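Local coordinates for protein thioesterase PA1618 (Pseudomonas aeruginosa, PDB 4QD8) that probably hydrolyses acyl-coenzyme A thioesters as a hotdog-fold thioesterase of the PaaI family and binds phenacyl-coenzyme A, at residues Ser2-Thr7 with Tyr72-Thr77; Tyr80-Leu85 with Met135-Leu140; Val87-Leu92 with Cys129-Thr134; Val100-Arg105 with Ile118-Asp123. All blocks are in the same frame, centred on the assembly; numbering follows the deposited sequence.

Interaction 1 of 4, residues Ser2-Thr7 with Tyr72-Thr77; sequences SLWRQT and YLCVDT
Leu73 O is gripped by two backbone N-H groups from the N-terminal segment. Arg5 N donates to Leu73 O at 2.8 Å and approaches in the carbonyl plane. Gln6 N donates to the same oxygen, Leu73 O, at 3.0 Å, but tilted 33° from that plane. Both bonds are bent at the hydrogen. Leu73 lies just past the C-terminal end of helix 56-72, so the N-terminal loop is tied to the chain where that helix stops.

Trp4 puts CE3 of its six-membered ring 3.6 Å from Cys74 SG, an oblique sulfur-aromatic contact. Trp4 CE3 also lies 3.7 Å from Leu73 CB. The indole NE1 bonds to Asp33 O, which anchors the ring from outside the contact. Gln6 CG meets Leu73 CD2 at 3.6 Å.

Arg5 reaches along 75-77 with its chain extended and CG anti to the backbone N (chi1 -174°). Its guanidinium stacks on the Asp76 carboxylate, with the two planes 15° apart. The salt bridge from Arg5 NH2 to Asp76 OD1 is long, 3.7 Å, and no N-H points at the oxygen. Asp76 OD1 takes its hydrogen bond from the Ser78 side chain instead. The directional hold is therefore on the backbone, while Arg5 and Asp76 probably add a mainly electrostatic attraction at the exposed edge.

Interaction 2 of 4, residues Tyr80-Leu85 with Met135-Leu140; sequences YYCVGL and MAVVPL
Tyr81 and Val138 exchange two backbone hydrogen bonds, Tyr81 N to Val138 O and Val138 N to Tyr81 O, both 2.8 Å. Val83 and Ala136 form the next hydrogen-bonded pair, with Ala136 N to Val83 O at 2.7 Å. This is an antiparallel pairing of strands 80-91 and 127-139 in the hotdog sheet. It covers the start of one strand and the end of the other, and the short axes run at 146°.

In the non-hydrogen-bonded pairs the CA-H groups turn to carbonyls, as Cys82 CA does to Ala136 O at 3.2 Å. On the face of Tyr81, Val83, Ala136 and Val138, the Tyr81 ring reaches across to Val138. Its CG sits between the backbone N and the carbonyl carbon (chi1 68°), which lays the ring against Val138. Val138 CB lies over one face of that ring, 4.0 Å from the centroid, in a CH-pi contact. Leu140 CD2 adds an oblique touch at Tyr81 CD1, 3.6 Å away. Val83 also packs on Leu53 of the second subunit.

On the face of Cys82 and Val137, Tyr80 CB rests on Val137 CG1. Met135 bends at chi2 and chi3, which brings its CE against the Val83-Gly84 peptide, 3.3 Å from Val83 C.

Interaction 3 of 4, residues Val87-Leu92 with Cys129-Thr134; sequences VNANHL and CIARLT
Asn88 and Arg132 bond to each other through their backbones, Asn88 N to Arg132 O at 3.0 Å and Arg132 N to Asn88 O at 2.9 Å. Asn90 and Ile130 do the same, with Asn90 N to Ile130 O at 2.8 Å. Between them Ala89 and Ala131 pair side by side, non-hydrogen-bonded, with both CB atoms on the same face and 4.1 Å apart. Cys129 SG lies 3.9 Å from Ala89 CB and also stands obliquely to the His91 ring. Leu133 CD1 packs on Val87 CB at 3.9 Å.

On the face of Asn88 and Arg132, the amide ND2 of Asn88 sits over one face of the Arg132 guanidinium, 3.7 Å above its plane and toward the rim. The two planes are 57° apart. Asn88 CG lies between the backbone N and the carbonyl carbon (chi1 58°), which turns the amide over the arginine.

Asn88 ND2 bonds to Glu86 OE1, and Asn88 and Arg132 bond reciprocally, OD1 to NH2, with their counterparts in the fourth subunit. His91 NE2 bonds to Glu64 of the second subunit. Residues 87-90 also pair antiparallel with a strand of the second subunit, so the sheet continues across the interface, as is typical of hotdog dimers.

Interaction 4 of 4, residues Val100-Arg105 with Ile118-Asp123; sequences VTAVAR and IRLSGD
Thr101 and Ser121 are joined by two backbone hydrogen bonds. Thr101 N donates to Ser121 O at 2.8 Å in a nearly straight bond, 172° at the hydrogen. Ser121 N returns a more bent bond to Thr101 O at 3.0 Å. Val103 and Arg119 form the second hydrogen-bonded pair. CA-H groups make weaker contacts between these pairs, as at Leu120 CA to Thr101 O, 3.1 Å.

The apolar contacts lie on the face of Ala102, Ala104, Ile118 and Leu120. Ala102 CB touches Leu120 CG at 3.7 Å and Ile118 CG2 at 3.9 Å. Ile118 CG1, anti to the carbonyl carbon (chi1 -59°), reaches Ala104 CB at the next pair. Val100 CG2 meets Leu120 CD2. This face looks onto helix 56-72: Leu62 packs on Val100 and Ala102, and Leu66 on Ala102 and Ala104. The antiparallel sheet beside this long helix is the core of the hotdog fold. Strand 99-106 also pairs with strand 36-42 on its other edge.

The other face, of Thr101, Val103, Arg119 and Ser121, carries the polar groups. One water links the strands' ends, 2.7 Å from Thr101 OG1 and donating to Asp123 OD1, just after strand 113-121, at 2.8 Å. Asp123 OD2 accepts from Arg99 N, which probably steadies the carboxylate. Arg119 turns its guanidinium away from strand 100-105, and its NE forms a salt bridge with Asp117.

How the interactions relate
Interactions 2 and 3 hold the same two strands, 80-91 and 127-139, with centres about 20 Å apart. Interaction 2 is a surface contact rich in aromatic packing. Both touch the second subunit, but interaction 3 is buried and also bonds to the fourth. Interaction 4, partly buried, joins strands 99-106 and 113-121, the latter beside strand 127-139, so interactions 3 and 4 touch through probable backbone hydrogen bonds such as Ala131 N to Ile118 O. In interaction 4 one face is apolar and the other mixed, with Val103 beside polar residues. Interaction 1 differs: it joins two loops, is partly buried, and meets interaction 2 by packing, including Val75 on Cys82.

Interaction 1 of 4, residues Ser2-Thr7 with Tyr72-Thr77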
loop_
_atom_site.group_PDB
_atom_site.type_symbol
_atom_site.label_atom_id
_atom_site.label_comp_id
_atom_site.label_asym_id
_atom_site.label_seq_id
_atom_site.Cartn_x
_atom_site.Cartn_y
_atom_site.Cartn_z
ATOM N N SER A 2 20.328 18.313 9.493
ATOM C CA SER A 2 20.004 17.695 10.777
ATOM C C SER A 2 19.614 16.238 10.584
ATOM O O SER A 2 20.143 15.346 11.246
ATOM C CB SER A 2 18.882 18.451 11.482
ATOM O OG SER A 2 19.378 19.608 12.140
ATOM N N LEU A 3 18.684 16.012 9.660
ATOM C CA LEU A 3 18.292 14.669 9.264
ATOM C C LEU A 3 19.501 13.995 8.646
ATOM O O LEU A 3 19.703 12.786 8.770
ATOM C CB LEU A 3 17.219 14.783 8.177
ATOM C CG LEU A 3 15.964 13.926 8.148
ATOM C CD1 LEU A 3 15.216 14.196 6.849
ATOM C CD2 LEU A 3 16.297 12.479 8.271
ATOM N N TRP A 4 20.298 14.798 7.952
ATOM C CA TRP A 4 21.258 14.273 6.993
ATOM C C TRP A 4 22.573 13.845 7.612
ATOM O O TRP A 4 23.038 14.463 8.577
ATOM C CB TRP A 4 21.524 15.331 5.918
ATOM C CG TRP A 4 20.268 15.943 5.404
ATOM C CD1 TRP A 4 19.868 17.243 5.528
ATOM C CD2 TRP A 4 19.230 15.267 4.697
ATOM N NE1 TRP A 4 18.639 17.416 4.936
ATOM C CE2 TRP A 4 18.226 16.214 4.419
ATOM C CE3 TRP A 4 19.050 13.942 4.274
ATOM C CZ2 TRP A 4 17.059 15.883 3.723
ATOM C CZ3 TRP A 4 17.892 13.610 3.595
ATOM C CH2 TRP A 4 16.914 14.581 3.317
ATOM N N ARG A 5 23.167 12.794 7.052
ATOM C CA ARG A 5 24.549 12.445 7.355
ATOM C C ARG A 5 25.444 13.168 6.367
ATOM O O ARG A 5 26.276 13.991 6.752
ATOM C CB ARG A 5 24.780 10.944 7.247
ATOM C CG ARG A 5 26.162 10.497 7.688
ATOM C CD ARG A 5 26.238 9.005 7.637
ATOM N NE ARG A 5 27.387 8.450 8.346
ATOM C CZ ARG A 5 28.551 8.161 7.774
ATOM N NH1 ARG A 5 28.743 8.405 6.482
ATOM N NH2 ARG A 5 29.529 7.632 8.496
ATOM N N GLN A 6 25.270 12.855 5.086
ATOM C CA GLN A 6 25.885 13.657 4.039
ATOM C C GLN A 6 25.050 14.900 3.754
ATOM O O GLN A 6 23.859 14.802 3.441
ATOM C CB GLN A 6 26.077 12.849 2.760
ATOM C CG GLN A 6 26.347 13.740 1.562
ATOM C CD GLN A 6 27.476 13.245 0.686
ATOM O OE1 GLN A 6 28.614 13.718 0.795
ATOM N NE2 GLN A 6 27.171 12.297 -0.202
ATOM N N THR A 7 25.671 16.071 3.864
ATOM C CA THR A 7 25.002 17.327 3.545
ATOM C C THR A 7 24.575 17.323 2.077
ATOM O O THR A 7 25.386 17.051 1.203
ATOM C CB THR A 7 25.921 18.521 3.808
ATOM O OG1 THR A 7 26.170 18.622 5.214
ATOM C CG2 THR A 7 25.279 19.807 3.341
ATOM N N TYR A 72 20.092 7.633 0.813
ATOM C CA TYR A 72 21.530 7.647 0.582
ATOM C C TYR A 72 22.259 8.725 1.364
ATOM O O TYR A 72 23.399 8.518 1.788
ATOM C CB TYR A 72 21.824 7.749 -0.909
ATOM C CG TYR A 72 22.056 6.389 -1.489
ATOM C CD1 TYR A 72 23.280 5.750 -1.320
ATOM C CD2 TYR A 72 21.044 5.718 -2.168
ATOM C CE1 TYR A 72 23.502 4.485 -1.836
ATOM C CE2 TYR A 72 21.255 4.458 -2.687
ATOM C CZ TYR A 72 22.486 3.848 -2.521
ATOM O OH TYR A 72 22.695 2.596 -3.044
ATOM N N LEU A 73 21.585 9.842 1.602
ATOM C CA LEU A 73 22.171 10.967 2.334
ATOM C C LEU A 73 22.093 10.750 3.840
ATOM O O LEU A 73 22.592 11.566 4.615
ATOM C CB LEU A 73 21.446 12.268 1.977
ATOM C CG LEU A 73 21.586 12.762 0.536
ATOM C CD1 LEU A 73 20.607 13.859 0.239
ATOM C CD2 LEU A 73 23.017 13.258 0.314
ATOM N N CYS A 74 21.454 9.658 4.250
ATOM C CA CYS A 74 21.260 9.380 5.673
ATOM C C CYS A 74 22.024 8.161 6.179
ATOM O O CYS A 74 22.157 7.978 7.389
ATOM C CB CYS A 74 19.774 9.210 5.999
ATOM S SG CYS A 74 18.812 10.724 5.895
ATOM N N VAL A 75 22.520 7.324 5.279
ATOM C CA VAL A 75 23.286 6.161 5.727
ATOM C C VAL A 75 24.784 6.354 5.621
ATOM O O VAL A 75 25.264 7.273 4.958
ATOM C CB VAL A 75 22.936 4.871 4.954
ATOM C CG1 VAL A 75 21.475 4.538 5.122
ATOM C CG2 VAL A 75 23.322 5.002 3.492
ATOM N N ASP A 76 25.509 5.473 6.303
ATOM C CA ASP A 76 26.943 5.345 6.148
ATOM C C ASP A 76 27.211 4.577 4.861
ATOM O O ASP A 76 27.131 3.350 4.826
ATOM C CB ASP A 76 27.514 4.581 7.345
ATOM C CG ASP A 76 29.017 4.372 7.256
ATOM O OD1 ASP A 76 29.636 4.716 6.224
ATOM O OD2 ASP A 76 29.580 3.836 8.234
ATOM N N THR A 77 27.547 5.318 3.813
ATOM C CA THR A 77 27.695 4.771 2.476
ATOM C C THR A 77 28.956 3.934 2.290
ATOM O O THR A 77 29.129 3.306 1.250
ATOM C CB THR A 77 27.675 5.896 1.441
ATOM O OG1 THR A 77 28.498 6.973 1.910
ATOM C CG2 THR A 77 26.257 6.412 1.268
#

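Interaction 2 of 4, residues Tyr80-Leu85 with Met135-Leu140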
loop_
_atom_site.group_PDB
_atom_site.type_symbol
_atom_site.label_atom_id
_atom_site.label_comp_id
_atom_site.label_asym_id
_atom_site.label_seq_id
_atom_site.Cartn_x
_atom_site.Cartn_y
_atom_site.Cartn_z
ATOM N N TYR A 80 26.968 0.634 3.764
ATOM C CA TYR A 80 25.590 0.312 3.394
ATOM C C TYR A 80 25.164 0.944 2.088
ATOM O O TYR A 80 25.663 1.993 1.693
ATOM C CB TYR A 80 24.616 0.791 4.479
ATOM C CG TYR A 80 24.855 0.197 5.837
ATOM C CD1 TYR A 80 24.552 -1.130 6.094
ATOM C CD2 TYR A 80 25.373 0.968 6.869
ATOM C CE1 TYR A 80 24.766 -1.680 7.336
ATOM C CE2 TYR A 80 25.597 0.425 8.115
ATOM C CZ TYR A 80 25.286 -0.897 8.341
ATOM O OH TYR A 80 25.501 -1.442 9.582
ATOM N N TYR A 81 24.202 0.315 1.429
ATOM C CA TYR A 81 23.496 0.992 0.362
ATOM C C TYR A 81 22.016 0.740 0.575
ATOM O O TYR A 81 21.637 -0.108 1.381
ATOM C CB TYR A 81 23.960 0.533 -1.015
ATOM C CG TYR A 81 23.607 -0.889 -1.345
ATOM C CD1 TYR A 81 24.309 -1.942 -0.788
ATOM C CD2 TYR A 81 22.586 -1.175 -2.236
ATOM C CE1 TYR A 81 23.997 -3.243 -1.091
ATOM C CE2 TYR A 81 22.268 -2.470 -2.548
ATOM C CZ TYR A 81 22.975 -3.502 -1.972
ATOM O OH TYR A 81 22.663 -4.802 -2.279
ATOM N N CYS A 82 21.188 1.501 -0.120
ATOM C CA CYS A 82 19.752 1.448 0.117
ATOM C C CYS A 82 19.023 1.102 -1.161
ATOM O O CYS A 82 19.361 1.611 -2.227
ATOM C CB CYS A 82 19.261 2.789 0.634
ATOM S SG CYS A 82 20.028 3.226 2.211
ATOM N N VAL A 83 18.028 0.231 -1.051
ATOM C CA VAL A 83 17.184 -0.090 -2.203
ATOM C C VAL A 83 15.711 0.004 -1.817
ATOM O O VAL A 83 15.347 -0.201 -0.661
ATOM C CB VAL A 83 17.491 -1.487 -2.759
ATOM C CG1 VAL A 83 18.938 -1.558 -3.246
ATOM C CG2 VAL A 83 17.247 -2.555 -1.711
ATOM N N GLY A 84 14.859 0.331 -2.779
ATOM C CA GLY A 84 13.429 0.346 -2.515
ATOM C C GLY A 84 12.935 -1.021 -2.089
ATOM O O GLY A 84 13.280 -2.039 -2.697
ATOM N N LEU A 85 12.091 -1.056 -1.061
ATOM C CA LEU A 85 11.512 -2.308 -0.598
ATOM C C LEU A 85 10.003 -2.355 -0.843
ATOM O O LEU A 85 9.479 -3.348 -1.336
ATOM C CB LEU A 85 11.825 -2.518 0.887
ATOM C CG LEU A 85 11.350 -3.815 1.541
ATOM C CD1 LEU A 85 12.133 -4.983 0.976
ATOM C CD2 LEU A 85 11.505 -3.746 3.061
ATOM N N MET A 135 12.449 1.920 2.317
ATOM C CA MET A 135 13.755 1.547 1.775
ATOM C C MET A 135 14.363 0.478 2.661
ATOM O O MET A 135 14.174 0.500 3.870
ATOM C CB MET A 135 14.691 2.764 1.785
ATOM C CG MET A 135 14.219 3.930 0.926
ATOM S SD MET A 135 14.221 3.528 -0.829
ATOM C CE MET A 135 15.975 3.257 -1.127
ATOM N N ALA A 136 15.082 -0.462 2.057
ATOM C CA ALA A 136 15.885 -1.417 2.822
ATOM C C ALA A 136 17.312 -0.885 2.918
ATOM O O ALA A 136 17.857 -0.356 1.955
ATOM C CB ALA A 136 15.881 -2.765 2.161
ATOM N N VAL A 137 17.910 -1.036 4.092
ATOM C CA VAL A 137 19.312 -0.673 4.290
ATOM C C VAL A 137 20.107 -1.975 4.226
ATOM O O VAL A 137 19.875 -2.876 5.032
ATOM C CB VAL A 137 19.518 0.019 5.642
ATOM C CG1 VAL A 137 20.972 0.482 5.783
ATOM C CG2 VAL A 137 18.580 1.198 5.770
ATOM N N VAL A 138 21.014 -2.072 3.254
ATOM C CA VAL A 138 21.693 -3.330 2.928
ATOM C C VAL A 138 23.213 -3.163 3.029
ATOM O O VAL A 138 23.771 -2.224 2.468
ATOM C CB VAL A 138 21.325 -3.798 1.503
ATOM C CG1 VAL A 138 21.874 -5.190 1.233
ATOM C CG2 VAL A 138 19.807 -3.772 1.299
ATOM N N PRO A 139 23.887 -4.074 3.753
ATOM C CA PRO A 139 25.355 -3.983 3.839
ATOM C C PRO A 139 26.027 -4.245 2.490
ATOM O O PRO A 139 25.627 -5.174 1.798
ATOM C CB PRO A 139 25.714 -5.090 4.837
ATOM C CG PRO A 139 24.481 -5.270 5.670
ATOM C CD PRO A 139 23.341 -5.079 4.682
ATOM N N LEU A 140 27.021 -3.435 2.122
ATOM C CA LEU A 140 27.760 -3.628 0.868
ATOM C C LEU A 140 28.492 -4.972 0.851
ATOM O O LEU A 140 28.954 -5.451 1.890
ATOM C CB LEU A 140 28.768 -2.495 0.650
ATOM C CG LEU A 140 28.231 -1.076 0.473
ATOM C CD1 LEU A 140 29.291 -0.046 0.835
ATOM C CD2 LEU A 140 27.747 -0.859 -0.951
#

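Interaction 3 of 4, residues Val87-Leu92 with Cys129-Thr134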
loop_
_atom_site.group_PDB
_atom_site.type_symbol
_atom_site.label_atom_id
_atom_site.label_comp_id
_atom_site.label_asym_id
_atom_site.label_seq_id
_atom_site.Cartn_x
_atom_site.Cartn_y
_atom_site.Cartn_z
ATOM N N VAL A 87 6.592 0.419 -1.972
ATOM C CA VAL A 87 6.155 1.775 -2.268
ATOM C C VAL A 87 4.655 1.757 -2.482
ATOM O O VAL A 87 4.101 0.775 -2.963
ATOM C CB VAL A 87 6.891 2.369 -3.507
ATOM C CG1 VAL A 87 6.528 1.626 -4.807
ATOM C CG2 VAL A 87 6.617 3.872 -3.621
ATOM N N ASN A 88 4.001 2.843 -2.112
ATOM C CA ASN A 88 2.571 2.967 -2.366
ATOM C C ASN A 88 2.253 4.429 -2.615
ATOM O O ASN A 88 3.008 5.307 -2.218
ATOM C CB ASN A 88 1.740 2.398 -1.213
ATOM C CG ASN A 88 2.041 3.067 0.125
ATOM O OD1 ASN A 88 1.692 4.226 0.352
ATOM N ND2 ASN A 88 2.734 2.345 1.000
ATOM N N ALA A 89 1.158 4.694 -3.311
ATOM C CA ALA A 89 0.788 6.077 -3.599
ATOM C C ALA A 89 -0.708 6.192 -3.825
ATOM O O ALA A 89 -1.324 5.294 -4.396
ATOM C CB ALA A 89 1.539 6.576 -4.834
ATOM N N ASN A 90 -1.282 7.289 -3.352
ATOM C CA ASN A 90 -2.619 7.692 -3.820
ATOM C C ASN A 90 -2.489 8.787 -4.863
ATOM O O ASN A 90 -1.826 9.795 -4.634
ATOM C CB ASN A 90 -3.479 8.196 -2.658
ATOM C CG ASN A 90 -4.252 7.089 -1.982
ATOM O OD1 ASN A 90 -5.440 6.863 -2.268
ATOM N ND2 ASN A 90 -3.592 6.382 -1.085
ATOM N N HIS A 91 -3.138 8.588 -6.012
ATOM C CA HIS A 91 -3.236 9.596 -7.048
ATOM C C HIS A 91 -4.476 10.455 -6.772
ATOM O O HIS A 91 -5.609 9.977 -6.842
ATOM C CB HIS A 91 -3.296 8.914 -8.430
ATOM C CG HIS A 91 -2.150 7.985 -8.692
ATOM N ND1 HIS A 91 -0.828 8.396 -8.641
ATOM C CD2 HIS A 91 -2.119 6.672 -9.016
ATOM C CE1 HIS A 91 -0.044 7.374 -8.917
ATOM N NE2 HIS A 91 -0.795 6.312 -9.145
ATOM N N LEU A 92 -4.237 11.708 -6.405
ATOM C CA LEU A 92 -5.266 12.608 -5.897
ATOM C C LEU A 92 -5.894 13.493 -6.974
ATOM O O LEU A 92 -7.115 13.657 -7.019
ATOM C CB LEU A 92 -4.677 13.517 -4.827
ATOM C CG LEU A 92 -3.927 12.796 -3.708
ATOM C CD1 LEU A 92 -3.287 13.817 -2.790
ATOM C CD2 LEU A 92 -4.883 11.874 -2.936
ATOM N N CYS A 129 -0.568 13.951 -5.510
ATOM C CA CYS A 129 -0.244 12.560 -5.197
ATOM C C CYS A 129 0.396 12.531 -3.811
ATOM O O CYS A 129 1.093 13.472 -3.420
ATOM C CB CYS A 129 0.712 11.994 -6.264
ATOM S SG CYS A 129 1.322 10.314 -5.991
ATOM N N ILE A 130 0.128 11.471 -3.052
ATOM C CA ILE A 130 0.861 11.264 -1.812
ATOM C C ILE A 130 1.455 9.872 -1.874
ATOM O O ILE A 130 0.771 8.922 -2.251
ATOM C CB ILE A 130 -0.008 11.451 -0.539
ATOM C CG1 ILE A 130 0.809 11.097 0.713
ATOM C CG2 ILE A 130 -1.309 10.612 -0.598
ATOM C CD1 ILE A 130 0.112 11.508 2.007
ATOM N N ALA A 131 2.735 9.742 -1.530
ATOM C CA ALA A 131 3.395 8.446 -1.611
ATOM C C ALA A 131 4.025 8.111 -0.277
ATOM O O ALA A 131 4.383 9.006 0.486
ATOM C CB ALA A 131 4.455 8.437 -2.710
ATOM N N ARG A 132 4.151 6.821 0.005
ATOM C CA ARG A 132 4.979 6.400 1.132
ATOM C C ARG A 132 5.962 5.345 0.660
ATOM O O ARG A 132 5.615 4.401 -0.067
ATOM C CB ARG A 132 4.138 5.924 2.323
ATOM C CG ARG A 132 4.971 5.818 3.620
ATOM C CD ARG A 132 4.108 5.597 4.864
ATOM N NE ARG A 132 3.547 4.257 4.884
ATOM C CZ ARG A 132 2.292 3.952 4.579
ATOM N NH1 ARG A 132 1.422 4.910 4.271
ATOM N NH2 ARG A 132 1.905 2.688 4.602
ATOM N N LEU A 133 7.222 5.535 1.031
ATOM C CA LEU A 133 8.283 4.676 0.526
ATOM C C LEU A 133 9.028 4.012 1.675
ATOM O O LEU A 133 9.430 4.686 2.624
ATOM C CB LEU A 133 9.285 5.519 -0.271
ATOM C CG LEU A 133 10.520 4.786 -0.818
ATOM C CD1 LEU A 133 10.142 3.699 -1.813
ATOM C CD2 LEU A 133 11.452 5.836 -1.474
ATOM N N THR A 134 9.173 2.696 1.589
ATOM C CA THR A 134 10.023 1.927 2.513
ATOM C C THR A 134 11.299 1.485 1.796
ATOM O O THR A 134 11.238 0.771 0.796
ATOM C CB THR A 134 9.285 0.699 3.019
ATOM O OG1 THR A 134 8.044 1.119 3.591
ATOM C CG2 THR A 134 10.117 -0.059 4.089
#

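Interaction 4 of 4, residues Val100-Arg105 with Ile118-Asp123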
loop_
_atom_site.group_PDB
_atom_site.type_symbol
_atom_site.label_atom_id
_atom_site.label_comp_id
_atom_site.label_asym_id
_atom_site.label_seq_id
_atom_site.Cartn_x
_atom_site.Cartn_y
_atom_site.Cartn_z
ATOM N N VAL A 100 5.583 18.898 -11.701
ATOM C CA VAL A 100 5.097 18.328 -10.456
ATOM C C VAL A 100 6.253 18.343 -9.457
ATOM O O VAL A 100 7.385 17.981 -9.796
ATOM C CB VAL A 100 4.508 16.913 -10.658
ATOM C CG1 VAL A 100 5.512 15.974 -11.308
ATOM C CG2 VAL A 100 3.986 16.349 -9.335
ATOM N N THR A 101 5.972 18.804 -8.240
ATOM C CA THR A 101 7.005 18.989 -7.216
ATOM C C THR A 101 6.777 18.024 -6.054
ATOM O O THR A 101 5.667 17.944 -5.529
ATOM C CB THR A 101 6.974 20.434 -6.692
ATOM O OG1 THR A 101 7.252 21.334 -7.774
ATOM C CG2 THR A 101 8.019 20.645 -5.601
ATOM N N ALA A 102 7.824 17.295 -5.665
ATOM C CA ALA A 102 7.718 16.317 -4.586
ATOM C C ALA A 102 8.567 16.775 -3.410
ATOM O O ALA A 102 9.682 17.250 -3.598
ATOM C CB ALA A 102 8.188 14.949 -5.066
ATOM N N VAL A 103 8.036 16.633 -2.199
ATOM C CA VAL A 103 8.801 16.953 -0.986
ATOM C C VAL A 103 8.854 15.710 -0.109
ATOM O O VAL A 103 7.817 15.129 0.199
ATOM C CB VAL A 103 8.152 18.106 -0.203
ATOM C CG1 VAL A 103 9.005 18.500 1.007
ATOM C CG2 VAL A 103 7.963 19.317 -1.104
ATOM N N ALA A 104 10.056 15.303 0.285
ATOM C CA ALA A 104 10.224 14.122 1.124
ATOM C C ALA A 104 10.565 14.512 2.556
ATOM O O ALA A 104 11.432 15.363 2.788
ATOM C CB ALA A 104 11.306 13.205 0.560
ATOM N N ARG A 105 9.896 13.857 3.497
ATOM C CA ARG A 105 10.153 14.026 4.927
ATOM C C ARG A 105 10.267 12.635 5.561
ATOM O O ARG A 105 9.619 11.698 5.127
ATOM C CB ARG A 105 9.014 14.816 5.573
ATOM C CG ARG A 105 8.978 16.273 5.141
ATOM C CD ARG A 105 7.790 17.025 5.712
ATOM N NE ARG A 105 7.772 18.405 5.219
ATOM C CZ ARG A 105 8.490 19.398 5.743
ATOM N NH1 ARG A 105 9.286 19.178 6.789
ATOM N NH2 ARG A 105 8.416 20.620 5.225
ATOM N N ILE A 118 6.152 11.248 1.105
ATOM C CA ILE A 118 6.452 12.080 -0.060
ATOM C C ILE A 118 5.175 12.724 -0.587
ATOM O O ILE A 118 4.213 12.029 -0.922
ATOM C CB ILE A 118 7.189 11.280 -1.150
ATOM C CG1 ILE A 118 8.497 10.740 -0.562
ATOM C CG2 ILE A 118 7.522 12.176 -2.351
ATOM C CD1 ILE A 118 8.939 9.438 -1.148
ATOM N N ARG A 119 5.161 14.058 -0.612
ATOM C CA ARG A 119 3.968 14.809 -1.034
ATOM C C ARG A 119 4.223 15.511 -2.368
ATOM O O ARG A 119 5.208 16.237 -2.509
ATOM C CB ARG A 119 3.586 15.879 0.006
ATOM C CG ARG A 119 3.439 15.412 1.454
ATOM C CD ARG A 119 2.367 14.365 1.612
ATOM N NE ARG A 119 2.244 13.959 3.013
ATOM C CZ ARG A 119 1.404 14.508 3.886
ATOM N NH1 ARG A 119 0.586 15.485 3.507
ATOM N NH2 ARG A 119 1.373 14.067 5.136
ATOM N N LEU A 120 3.315 15.324 -3.328
ATOM C CA LEU A 120 3.470 15.907 -4.660
ATOM C C LEU A 120 2.351 16.894 -4.939
ATOM O O LEU A 120 1.208 16.708 -4.490
ATOM C CB LEU A 120 3.461 14.825 -5.750
ATOM C CG LEU A 120 4.739 14.007 -5.952
ATOM C CD1 LEU A 120 4.974 13.091 -4.767
ATOM C CD2 LEU A 120 4.657 13.200 -7.225
ATOM N N SER A 121 2.689 17.930 -5.694
ATOM C CA SER A 121 1.698 18.919 -6.110
ATOM C C SER A 121 2.090 19.532 -7.451
ATOM O O SER A 121 3.277 19.620 -7.802
ATOM C CB SER A 121 1.537 20.004 -5.041
ATOM O OG SER A 121 2.755 20.690 -4.839
ATOM N N GLY A 122 1.080 19.931 -8.215
ATOM C CA GLY A 122 1.330 20.620 -9.462
ATOM C C GLY A 122 1.592 22.086 -9.197
ATOM O O GLY A 122 1.702 22.519 -8.042
ATOM N N ASP A 123 1.688 22.861 -10.266
ATOM C CA ASP A 123 2.084 24.252 -10.107
ATOM C C ASP A 123 1.017 25.086 -9.408
ATOM O O ASP A 123 1.325 26.141 -8.865
ATOM C CB ASP A 123 2.494 24.847 -11.453
ATOM C CG ASP A 123 3.786 24.244 -11.976
ATOM O OD1 ASP A 123 4.669 23.915 -11.151
ATOM O OD2 ASP A 123 3.915 24.097 -13.204
HETATM O O HOH W 1 5.025 22.111 -9.106
#